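PDB 6FOP: glycoside hydrolase family 81 from Clostridium thermocellum, which probably hydrolyses beta-1,3-glucans such as laminarin, working in the cellulosome of this bacterium. Local coordinates for residues 67-72 with 201-206; 125-128 with 133-136. All coordinates share one frame; numbering follows the deposited sequence.

Contact 1: residues 67-72 with 201-206; sequences IEVGKP and FSIAVL
Val69 and Ile203 meet through their outermost methyl groups, and this apolar touch joins two antiparallel beta sheets packed face to face, as in a beta sandwich. Strand 66-70 belongs to one sheet and strand 200-206 to the other, and the two run in roughly the same direction. The CA atoms of Val69 and Ile203 are 9.3 Å apart, a gap that side chains must fill. CG1 of Val69, turned anti to the backbone N (chi1 177°), reaches CD1 of Ile203 at 4.0 Å, and the two arms pass antiparallel to one another. Ile203 carries its CG1 between its own N and carbonyl carbon (chi1 69°), which brings CD1 up against the valine methyl. Phe60, Phe89 and Val91 pack on Val69, and Phe89, Leu58 and Leu174 on Ile203, so the surround is mixed aromatic and aliphatic.

The second touch is of another kind, the aliphatic stem of a charged residue lying on a branched one. Lys71, just past the end of its strand, is extended as far as CE, and its CD comes within 3.7 Å of CG2 of Val205; the lysine stem runs nearly perpendicular to the valine. Here the backbones draw closer, with 7.5 Å between the CA atoms of Lys71 and Val205. At chi4 (-75°) the lysine bends, and NZ is hydrogen-bonded to the carbonyl O of Ser282. Methylenes and methyls thus make the contact between sheets, while the lysine's polar end is satisfied by a backbone carbonyl beyond them.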
ATOM      1  N   ILE A  67       8.323   4.177 -26.473  1.00 16.03           N
ATOM      2  CA  ILE A  67       7.729   3.471 -25.333  1.00 16.80           C
ATOM      3  C   ILE A  67       7.674   1.973 -25.597  1.00 15.63           C
ATOM      4  O   ILE A  67       6.914   1.505 -26.472  1.00 16.07           O
ATOM      5  CB  ILE A  67       6.291   3.971 -25.017  1.00 17.84           C
ATOM      6  CG1 ILE A  67       6.195   5.506 -24.939  1.00 17.48           C
ATOM      7  CG2 ILE A  67       5.835   3.348 -23.700  1.00 18.25           C
ATOM      8  CD1 ILE A  67       5.747   6.194 -26.212  1.00 19.66           C
ATOM      9  N   GLU A  68       8.473   1.198 -24.856  1.00 15.31           N
ATOM     10  CA  GLU A  68       8.371  -0.252 -24.935  1.00 15.48           C
ATOM     11  C   GLU A  68       7.048  -0.669 -24.324  1.00 14.78           C
ATOM     12  O   GLU A  68       6.666  -0.134 -23.284  1.00 16.06           O
ATOM     13  CB  GLU A  68       9.484  -0.974 -24.176  1.00 16.69           C
ATOM     14  CG  GLU A  68      10.881  -0.651 -24.667  1.00 17.03           C
ATOM     15  CD  GLU A  68      11.944  -1.559 -24.092  1.00 18.11           C
ATOM     16  OE1 GLU A  68      11.712  -2.180 -23.037  1.00 18.99           O
ATOM     17  OE2 GLU A  68      13.053  -1.622 -24.683  1.00 20.36           O
ATOM     18  N   VAL A  69       6.413  -1.647 -24.935  1.00 15.35           N
ATOM     19  CA  VAL A  69       5.171  -2.262 -24.495  1.00 14.80           C
ATOM     20  C   VAL A  69       5.380  -3.763 -24.413  1.00 15.77           C
ATOM     21  O   VAL A  69       5.943  -4.374 -25.347  1.00 16.74           O
ATOM     22  CB  VAL A  69       4.016  -1.974 -25.465  1.00 15.32           C
ATOM     23  CG1 VAL A  69       2.736  -2.679 -25.023  1.00 15.62           C
ATOM     24  CG2 VAL A  69       3.784  -0.481 -25.635  1.00 15.43           C
ATOM     25  N   GLY A  70       4.913  -4.387 -23.333  1.00 15.80           N
ATOM     26  CA  GLY A  70       4.968  -5.840 -23.254  1.00 17.21           C
ATOM     27  C   GLY A  70       3.964  -6.437 -22.295  1.00 16.73           C
ATOM     28  O   GLY A  70       3.382  -5.734 -21.454  1.00 17.03           O
ATOM     29  N   LYS A  71       3.824  -7.756 -22.394  1.00 17.56           N
ATOM     30  CA  LYS A  71       3.098  -8.542 -21.430  1.00 17.25           C
ATOM     31  C   LYS A  71       4.104  -9.520 -20.865  1.00 17.48           C
ATOM     32  O   LYS A  71       4.638 -10.338 -21.601  1.00 18.31           O
ATOM     33  CB  LYS A  71       1.904  -9.310 -22.003  1.00 20.10           C
ATOM     34  CG  LYS A  71       1.077  -9.942 -20.865  1.00 24.13           C
ATOM     35  CD  LYS A  71      -0.176 -10.613 -21.331  1.00 30.40           C
ATOM     36  CE  LYS A  71      -0.903 -11.250 -20.176  1.00 32.85           C
ATOM     37  NZ  LYS A  71      -0.251 -12.493 -19.726  1.00 36.26           N
ATOM     38  N   PRO A  72       4.369  -9.480 -19.546  1.00 17.08           N
ATOM     39  CA  PRO A  72       5.405 -10.375 -19.002  1.00 17.61           C
ATOM     40  C   PRO A  72       5.165 -11.854 -19.220  1.00 19.05           C
ATOM     41  O   PRO A  72       4.021 -12.322 -19.142  1.00 19.34           O
ATOM     42  CB  PRO A  72       5.395 -10.040 -17.502  1.00 18.18           C
ATOM     43  CG  PRO A  72       4.950  -8.605 -17.470  1.00 18.60           C
ATOM     44  CD  PRO A  72       3.915  -8.501 -18.548  1.00 17.20           C
ATOM     45  N   PHE A 201      -4.109   6.991 -31.318  1.00 13.96           N
ATOM     46  CA  PHE A 201      -3.648   5.620 -31.665  1.00 13.94           C
ATOM     47  C   PHE A 201      -3.673   4.839 -30.363  1.00 14.66           C
ATOM     48  O   PHE A 201      -3.224   5.362 -29.345  1.00 14.79           O
ATOM     49  CB  PHE A 201      -2.231   5.680 -32.226  1.00 15.19           C
ATOM     50  CG  PHE A 201      -1.671   4.362 -32.654  1.00 16.54           C
ATOM     51  CD1 PHE A 201      -1.937   3.873 -33.931  1.00 18.04           C
ATOM     52  CD2 PHE A 201      -0.904   3.598 -31.792  1.00 17.59           C
ATOM     53  CE1 PHE A 201      -1.435   2.677 -34.342  1.00 19.73           C
ATOM     54  CE2 PHE A 201      -0.392   2.367 -32.209  1.00 19.39           C
ATOM     55  CZ  PHE A 201      -0.674   1.908 -33.486  1.00 20.66           C
ATOM     56  N   SER A 202      -4.219   3.624 -30.373  1.00 13.96           N
ATOM     57  CA  SER A 202      -4.193   2.805 -29.144  1.00 13.73           C
ATOM     58  C   SER A 202      -3.798   1.383 -29.449  1.00 13.57           C
ATOM     59  O   SER A 202      -3.839   0.949 -30.606  1.00 14.73           O
ATOM     60  CB  SER A 202      -5.535   2.850 -28.412  1.00 14.06           C
ATOM     61  OG  SER A 202      -6.556   2.276 -29.191  1.00 14.82           O
ATOM     62  N   ILE A 203      -3.441   0.652 -28.405  1.00 14.00           N
ATOM     63  CA  ILE A 203      -3.108  -0.774 -28.506  1.00 14.84           C
ATOM     64  C   ILE A 203      -3.831  -1.472 -27.362  1.00 14.45           C
ATOM     65  O   ILE A 203      -4.192  -0.809 -26.358  1.00 14.06           O
ATOM     66  CB  ILE A 203      -1.597  -1.037 -28.464  1.00 15.73           C
ATOM     67  CG1 ILE A 203      -0.979  -0.747 -27.088  1.00 15.52           C
ATOM     68  CG2 ILE A 203      -0.896  -0.217 -29.539  1.00 16.34           C
ATOM     69  CD1 ILE A 203      -1.053  -1.877 -26.069  1.00 16.09           C
ATOM     70  N   ALA A 204      -4.060  -2.771 -27.501  1.00 14.93           N
ATOM     71  CA  ALA A 204      -4.523  -3.604 -26.374  1.00 13.93           C
ATOM     72  C   ALA A 204      -3.832  -4.906 -26.411  1.00 13.92           C
ATOM     73  O   ALA A 204      -3.585  -5.464 -27.481  1.00 16.61           O
ATOM     74  CB  ALA A 204      -6.021  -3.851 -26.390  1.00 14.32           C
ATOM     75  N   VAL A 205      -3.551  -5.444 -25.236  1.00 14.10           N
ATOM     76  CA  VAL A 205      -3.196  -6.850 -25.117  1.00 14.15           C
ATOM     77  C   VAL A 205      -4.493  -7.673 -25.083  1.00 14.99           C
ATOM     78  O   VAL A 205      -5.428  -7.354 -24.346  1.00 15.52           O
ATOM     79  CB  VAL A 205      -2.288  -7.156 -23.914  1.00 14.82           C
ATOM     80  CG1 VAL A 205      -2.903  -6.750 -22.568  1.00 15.35           C
ATOM     81  CG2 VAL A 205      -1.907  -8.635 -23.898  1.00 16.01           C
ATOM     82  N   LEU A 206      -4.565  -8.664 -25.967  1.00 15.77           N
ATOM     83  CA  LEU A 206      -5.771  -9.457 -26.175  1.00 16.08           C
ATOM     84  C   LEU A 206      -5.614 -10.802 -25.510  1.00 17.15           C
ATOM     85  O   LEU A 206      -4.515 -11.320 -25.430  1.00 19.17           O
ATOM     86  CB  LEU A 206      -5.985  -9.663 -27.678  1.00 16.65           C
ATOM     87  CG  LEU A 206      -6.077  -8.380 -28.492  1.00 16.76           C
ATOM     88  CD1 LEU A 206      -6.070  -8.699 -29.987  1.00 18.96           C
ATOM     89  CD2 LEU A 206      -7.299  -7.565 -28.127  1.00 18.05           C
TER

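Contact 2: residues 125-128 with 133-136; sequences ATLM and YAYF
Thr126 and Tyr135 form the hydrogen-bonded pair of a beta hairpin, whose arms are strands 121-128 and 133-139. The amide of Thr126 gives a short, nearly straight bond to Tyr135 O, 2.7 Å at 176°, and Tyr135 N returns one to Thr126 O at 3.1 Å. The side chains of this pair bury more surface than any others in the contact. Chi1 of -60° turns the threonine methyl CG2 to the edge of the tyrosine ring, near its plane and 4.1 Å from Tyr135 CD2. Packing is also close at the neighbouring non-hydrogen-bonded pair, where CB of Ala125 sits 3.7 Å from CE2 of the Phe136 ring. Leu127 and Ala134 share that face of the sheet, and both also touch Phe60 of the facing sheet.

The looser side is watered. OG1 of the partly exposed Thr126, hydrogen-bonded to Asp113, also accepts a hydrogen bond from a water that weakly reaches Tyr135 O. Toward the turn the arms part further, and direct bonding gives way to a second water, which accepts from Met128 N at 2.9 Å and lies 2.7 Å from Tyr133 O.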
ATOM      1  N   ALA A 125       1.667   9.433 -24.056  1.00 15.41           N
ATOM      2  CA  ALA A 125       1.214   8.080 -23.729  1.00 15.32           C
ATOM      3  C   ALA A 125       0.428   8.069 -22.424  1.00 15.27           C
ATOM      4  O   ALA A 125       0.865   8.685 -21.436  1.00 16.54           O
ATOM      5  CB  ALA A 125       2.408   7.164 -23.612  1.00 16.71           C
ATOM      6  N   THR A 126      -0.723   7.404 -22.440  1.00 13.32           N
ATOM      7  CA  THR A 126      -1.487   7.133 -21.226  1.00 13.85           C
ATOM      8  C   THR A 126      -1.336   5.642 -20.912  1.00 13.43           C
ATOM      9  O   THR A 126      -1.735   4.782 -21.717  1.00 14.35           O
ATOM     10  CB  THR A 126      -2.972   7.464 -21.400  1.00 15.77           C
ATOM     11  OG1 THR A 126      -3.100   8.846 -21.727  1.00 15.96           O
ATOM     12  CG2 THR A 126      -3.793   7.179 -20.145  1.00 15.48           C
ATOM     13  N   LEU A 127      -0.761   5.389 -19.734  1.00 13.61           N
ATOM     14  CA  LEU A 127      -0.505   4.050 -19.187  1.00 13.58           C
ATOM     15  C   LEU A 127      -1.430   3.877 -17.980  1.00 13.58           C
ATOM     16  O   LEU A 127      -1.546   4.799 -17.162  1.00 14.09           O
ATOM     17  CB  LEU A 127       0.935   3.906 -18.770  1.00 15.50           C
ATOM     18  CG  LEU A 127       1.971   4.454 -19.746  1.00 16.02           C
ATOM     19  CD1 LEU A 127       3.367   4.255 -19.167  1.00 17.36           C
ATOM     20  CD2 LEU A 127       1.841   3.871 -21.150  1.00 16.76           C
ATOM     21  N   MET A 128      -2.120   2.737 -17.914  1.00 13.76           N
ATOM     22  CA  MET A 128      -3.138   2.556 -16.886  1.00 13.65           C
ATOM     23  C   MET A 128      -3.046   1.195 -16.222  1.00 13.35           C
ATOM     24  O   MET A 128      -3.017   0.149 -16.892  1.00 14.27           O
ATOM     25  CB  MET A 128      -4.518   2.768 -17.486  1.00 15.27           C
ATOM     26  CG  MET A 128      -5.675   2.470 -16.552  1.00 15.93           C
ATOM     27  SD  MET A 128      -7.155   3.053 -17.349  1.00 18.04           S
ATOM     28  CE  MET A 128      -8.397   2.229 -16.410  1.00 18.59           C
ATOM     29  N   TYR A 133      -5.538  -1.731 -22.329  1.00 13.51           N
ATOM     30  CA  TYR A 133      -5.190  -0.733 -23.339  1.00 12.89           C
ATOM     31  C   TYR A 133      -4.037   0.150 -22.925  1.00 12.49           C
ATOM     32  O   TYR A 133      -3.803   0.354 -21.709  1.00 13.81           O
ATOM     33  CB  TYR A 133      -6.347   0.194 -23.624  1.00 13.23           C
ATOM     34  CG  TYR A 133      -7.569  -0.463 -24.200  1.00 12.45           C
ATOM     35  CD1 TYR A 133      -7.669  -0.706 -25.591  1.00 13.07           C
ATOM     36  CD2 TYR A 133      -8.650  -0.792 -23.414  1.00 13.17           C
ATOM     37  CE1 TYR A 133      -8.801  -1.281 -26.131  1.00 13.40           C
ATOM     38  CE2 TYR A 133      -9.782  -1.386 -23.947  1.00 13.60           C
ATOM     39  CZ  TYR A 133      -9.853  -1.624 -25.328  1.00 13.24           C
ATOM     40  OH  TYR A 133     -11.024  -2.178 -25.827  1.00 14.58           O
ATOM     41  N   ALA A 134      -3.342   0.720 -23.922  1.00 13.31           N
ATOM     42  CA  ALA A 134      -2.514   1.918 -23.729  1.00 13.88           C
ATOM     43  C   ALA A 134      -2.893   2.871 -24.859  1.00 13.04           C
ATOM     44  O   ALA A 134      -3.193   2.430 -25.982  1.00 14.22           O
ATOM     45  CB  ALA A 134      -1.027   1.632 -23.727  1.00 14.43           C
ATOM     46  N   TYR A 135      -2.939   4.154 -24.541  1.00 12.55           N
ATOM     47  CA  TYR A 135      -3.488   5.174 -25.438  1.00 12.60           C
ATOM     48  C   TYR A 135      -2.418   6.215 -25.767  1.00 13.71           C
ATOM     49  O   TYR A 135      -1.645   6.606 -24.899  1.00 14.36           O
ATOM     50  CB  TYR A 135      -4.669   5.880 -24.782  1.00 13.14           C
ATOM     51  CG  TYR A 135      -5.720   4.956 -24.173  1.00 12.40           C
ATOM     52  CD1 TYR A 135      -6.660   4.316 -24.937  1.00 13.30           C
ATOM     53  CD2 TYR A 135      -5.740   4.725 -22.804  1.00 13.31           C
ATOM     54  CE1 TYR A 135      -7.612   3.496 -24.400  1.00 13.60           C
ATOM     55  CE2 TYR A 135      -6.690   3.896 -22.242  1.00 12.88           C
ATOM     56  CZ  TYR A 135      -7.616   3.264 -23.008  1.00 13.47           C
ATOM     57  OH  TYR A 135      -8.568   2.443 -22.427  1.00 13.52           O
ATOM     58  N   PHE A 136      -2.394   6.665 -27.034  1.00 13.07           N
ATOM     59  CA  PHE A 136      -1.346   7.546 -27.509  1.00 13.25           C
ATOM     60  C   PHE A 136      -1.905   8.669 -28.372  1.00 13.15           C
ATOM     61  O   PHE A 136      -2.868   8.460 -29.122  1.00 14.47           O
ATOM     62  CB  PHE A 136      -0.319   6.761 -28.347  1.00 13.67           C
ATOM     63  CG  PHE A 136       0.287   5.562 -27.633  1.00 14.37           C
ATOM     64  CD1 PHE A 136      -0.321   4.325 -27.689  1.00 14.91           C
ATOM     65  CD2 PHE A 136       1.451   5.706 -26.896  1.00 14.09           C
ATOM     66  CE1 PHE A 136       0.214   3.234 -27.007  1.00 15.18           C
ATOM     67  CE2 PHE A 136       1.987   4.622 -26.213  1.00 15.17           C
ATOM     68  CZ  PHE A 136       1.368   3.391 -26.285  1.00 15.75           C
TER
HETATM   69  O   HOH W   1      -2.294   9.993 -24.335  1.00 23.31           O
HETATM   70  O   HOH W   2      -1.950   0.552 -19.738  1.00 14.06           O

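Overall arrangement
The centres of contact 1 and contact 2 lie 9 Å apart, and strand 200-206, the second partner of contact 1, is the sheet neighbour of strand 133-139, the returning arm of contact 2. Backbone bonds probably tie them, from Phe136 N to Phe201 O and from Ala134 N to Ile203 O. Along the chain the order is 67-72, 125-128, 133-136, 201-206, so the hairpin is nested inside the loop that contact 1 closes. Contact 2 pairs neighbouring strands within one sheet, whereas contact 1 packs that sheet on the one holding strand 66-70. Together they illustrate how local hairpins and distant strands combine in two facing antiparallel sheets.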